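Local coordinates for ABC transporter ATP-binding protein (Sulfolobus tokodaii, PDB 2PJZ) that probably binds and hydrolyses ATP as the nucleotide-binding subunit of an ABC transporter, putatively one that carries cobalt, at residues Leu129-Ser134 and Phe156-Ala161. Numbering follows the deposited sequence.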
ATOM      1  N   LEU A 129      20.836   4.050   4.949  1.00 37.63           N
ATOM      2  CA  LEU A 129      20.206   4.845   3.897  1.00 35.68           C
ATOM      3  C   LEU A 129      19.192   5.827   4.478  1.00 34.19           C
ATOM      4  O   LEU A 129      18.573   5.562   5.504  1.00 34.30           O
ATOM      5  CB  LEU A 129      19.527   3.950   2.844  1.00 35.03           C
ATOM      6  CG  LEU A 129      20.345   2.924   2.052  1.00 35.50           C
ATOM      7  CD1 LEU A 129      19.452   2.257   0.991  1.00 33.72           C
ATOM      8  CD2 LEU A 129      21.592   3.515   1.391  1.00 33.41           C
ATOM      9  N   SER A 130      19.016   6.949   3.795  1.00 33.02           N
ATOM     10  CA  SER A 130      17.971   7.900   4.135  1.00 31.92           C
ATOM     11  C   SER A 130      16.590   7.263   3.929  1.00 30.79           C
ATOM     12  O   SER A 130      16.484   6.206   3.311  1.00 29.78           O
ATOM     13  CB  SER A 130      18.114   9.157   3.289  1.00 31.93           C
ATOM     14  OG  SER A 130      17.879   8.895   1.925  1.00 32.10           O
ATOM     15  N   ALA A 131      15.548   7.896   4.461  1.00 29.07           N
ATOM     16  CA  ALA A 131      14.176   7.389   4.313  1.00 27.86           C
ATOM     17  C   ALA A 131      13.776   7.217   2.838  1.00 26.94           C
ATOM     18  O   ALA A 131      13.289   6.150   2.435  1.00 25.91           O
ATOM     19  CB  ALA A 131      13.207   8.310   5.022  1.00 27.95           C
ATOM     20  N   GLY A 132      13.991   8.261   2.039  1.00 25.98           N
ATOM     21  CA  GLY A 132      13.696   8.210   0.602  1.00 24.95           C
ATOM     22  C   GLY A 132      14.493   7.126  -0.114  1.00 23.90           C
ATOM     23  O   GLY A 132      13.942   6.330  -0.880  1.00 23.14           O
ATOM     24  N   GLN A 133      15.789   7.077   0.153  1.00 23.32           N
ATOM     25  CA  GLN A 133      16.646   6.029  -0.430  1.00 22.96           C
ATOM     26  C   GLN A 133      16.248   4.603  -0.019  1.00 21.41           C
ATOM     27  O   GLN A 133      16.213   3.695  -0.866  1.00 21.06           O
ATOM     28  CB  GLN A 133      18.091   6.266  -0.018  1.00 23.46           C
ATOM     29  CG  GLN A 133      18.757   7.441  -0.730  1.00 26.65           C
ATOM     30  CD  GLN A 133      20.194   7.617  -0.247  1.00 30.07           C
ATOM     31  OE1 GLN A 133      20.532   7.255   0.882  1.00 30.15           O
ATOM     32  NE2 GLN A 133      21.050   8.156  -1.115  1.00 33.24           N
ATOM     33  N   SER A 134      15.975   4.417   1.274  1.00 19.98           N
ATOM     34  CA  SER A 134      15.563   3.120   1.841  1.00 19.41           C
ATOM     35  C   SER A 134      14.302   2.577   1.149  1.00 18.38           C
ATOM     36  O   SER A 134      14.297   1.418   0.699  1.00 17.36           O
ATOM     37  CB  SER A 134      15.307   3.246   3.347  1.00 18.80           C
ATOM     38  OG  SER A 134      14.868   2.006   3.898  1.00 21.33           O
ATOM     39  N   PHE A 156       6.065   6.230  -1.785  1.00 22.03           N
ATOM     40  CA  PHE A 156       6.351   7.586  -2.280  1.00 23.79           C
ATOM     41  C   PHE A 156       6.739   8.540  -1.163  1.00 23.82           C
ATOM     42  O   PHE A 156       7.126   9.686  -1.425  1.00 24.26           O
ATOM     43  CB  PHE A 156       5.135   8.170  -3.000  1.00 24.55           C
ATOM     44  CG  PHE A 156       4.500   7.242  -4.003  1.00 26.36           C
ATOM     45  CD1 PHE A 156       5.132   6.950  -5.201  1.00 26.52           C
ATOM     46  CD2 PHE A 156       3.238   6.699  -3.755  1.00 28.19           C
ATOM     47  CE1 PHE A 156       4.537   6.107  -6.139  1.00 28.35           C
ATOM     48  CE2 PHE A 156       2.631   5.861  -4.684  1.00 29.06           C
ATOM     49  CZ  PHE A 156       3.286   5.566  -5.875  1.00 28.35           C
ATOM     50  N   GLU A 157       6.636   8.084   0.077  1.00 24.29           N
ATOM     51  CA  GLU A 157       6.859   8.971   1.208  1.00 24.84           C
ATOM     52  C   GLU A 157       8.344   9.287   1.332  1.00 24.53           C
ATOM     53  O   GLU A 157       9.174   8.405   1.202  1.00 23.52           O
ATOM     54  CB  GLU A 157       6.270   8.369   2.481  1.00 25.84           C
ATOM     55  CG  GLU A 157       6.311   9.294   3.672  1.00 28.37           C
ATOM     56  CD  GLU A 157       5.289   8.945   4.746  1.00 34.20           C
ATOM     57  OE1 GLU A 157       4.785   7.799   4.780  1.00 35.39           O
ATOM     58  OE2 GLU A 157       4.990   9.835   5.571  1.00 37.17           O
ATOM     59  N   ASN A 158       8.685  10.573   1.514  1.00 25.15           N
ATOM     60  CA  ASN A 158      10.103  10.993   1.593  1.00 25.18           C
ATOM     61  C   ASN A 158      10.885  10.838   0.269  1.00 24.25           C
ATOM     62  O   ASN A 158      12.130  10.878   0.246  1.00 23.92           O
ATOM     63  CB  ASN A 158      10.819  10.251   2.744  1.00 25.97           C
ATOM     64  CG  ASN A 158      10.071  10.367   4.065  1.00 29.79           C
ATOM     65  OD1 ASN A 158       9.702  11.473   4.492  1.00 32.53           O
ATOM     66  ND2 ASN A 158       9.822   9.224   4.713  1.00 32.69           N
ATOM     67  N   VAL A 159      10.158  10.678  -0.832  1.00 22.83           N
ATOM     68  CA  VAL A 159      10.755  10.531  -2.149  1.00 23.63           C
ATOM     69  C   VAL A 159      10.481  11.808  -2.968  1.00 24.16           C
ATOM     70  O   VAL A 159       9.342  12.252  -3.045  1.00 23.65           O
ATOM     71  CB  VAL A 159      10.202   9.294  -2.900  1.00 23.10           C
ATOM     72  CG1 VAL A 159      10.749   9.264  -4.310  1.00 23.59           C
ATOM     73  CG2 VAL A 159      10.593   8.005  -2.159  1.00 22.64           C
ATOM     74  N   ASP A 160      11.525  12.383  -3.569  1.00 25.80           N
ATOM     75  CA  ASP A 160      11.373  13.641  -4.321  1.00 26.48           C
ATOM     76  C   ASP A 160      10.500  13.397  -5.551  1.00 26.62           C
ATOM     77  O   ASP A 160      10.371  12.260  -5.995  1.00 25.22           O
ATOM     78  CB  ASP A 160      12.741  14.228  -4.710  1.00 27.26           C
ATOM     79  CG  ASP A 160      13.389  13.508  -5.889  1.00 29.51           C
ATOM     80  OD1 ASP A 160      13.861  12.376  -5.724  1.00 34.82           O
ATOM     81  OD2 ASP A 160      13.476  14.079  -6.985  1.00 33.98           O
ATOM     82  N   ALA A 161       9.901  14.459  -6.099  1.00 26.35           N
ATOM     83  CA  ALA A 161       8.970  14.321  -7.220  1.00 26.58           C
ATOM     84  C   ALA A 161       9.477  13.527  -8.415  1.00 26.86           C
ATOM     85  O   ALA A 161       8.742  12.681  -8.948  1.00 27.86           O
ATOM     86  CB  ALA A 161       8.431  15.706  -7.675  1.00 26.69           C
TER
HETATM   87  O   HOH W   1      10.006   6.521   3.382  1.00 30.98           O
HETATM   88  O   HOH W   2      14.674  10.874   2.586  1.00 33.53           O
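A single water is gripped by three groups of A131, E157 and N158: it accepts from N158 ND2 at 3.0 Å, donates to E157 O and reaches A131 O only weakly. A second water accepts from G132 N, an amide in the first turn of helix 131-144, at 2.8 Å and donates weakly to N158 O. Direct contact is close at the backbone, where G132 CA lies 3.1 Å from N158 O, an approach possible because G132 carries no side chain. Beside it, the methyl of A131 rests against the N158 amide, its CB 3.5 Å from ND2. With CG anti to the carbonyl carbon (chi1 -52°), N158 keeps that amide within range of the first water. N158 is third in the type II turn F156-V159, its positive phi (68°) fitting that position, and its CB points toward the helix start. V159 CG2 approaches G132 O at 4.0 Å. S130 and Q133 form a capping box: S130 OG accepts from Q133 N, Q133 OE1 from S130 N. A sulfate ion, probably from the crystallisation liquor, lies about 4 Å from the A131 side chain. The signature motif (129-133, LSAGQ) thus meets the D-loop after the Walker B strand, 149-153, as in ABC ATPases.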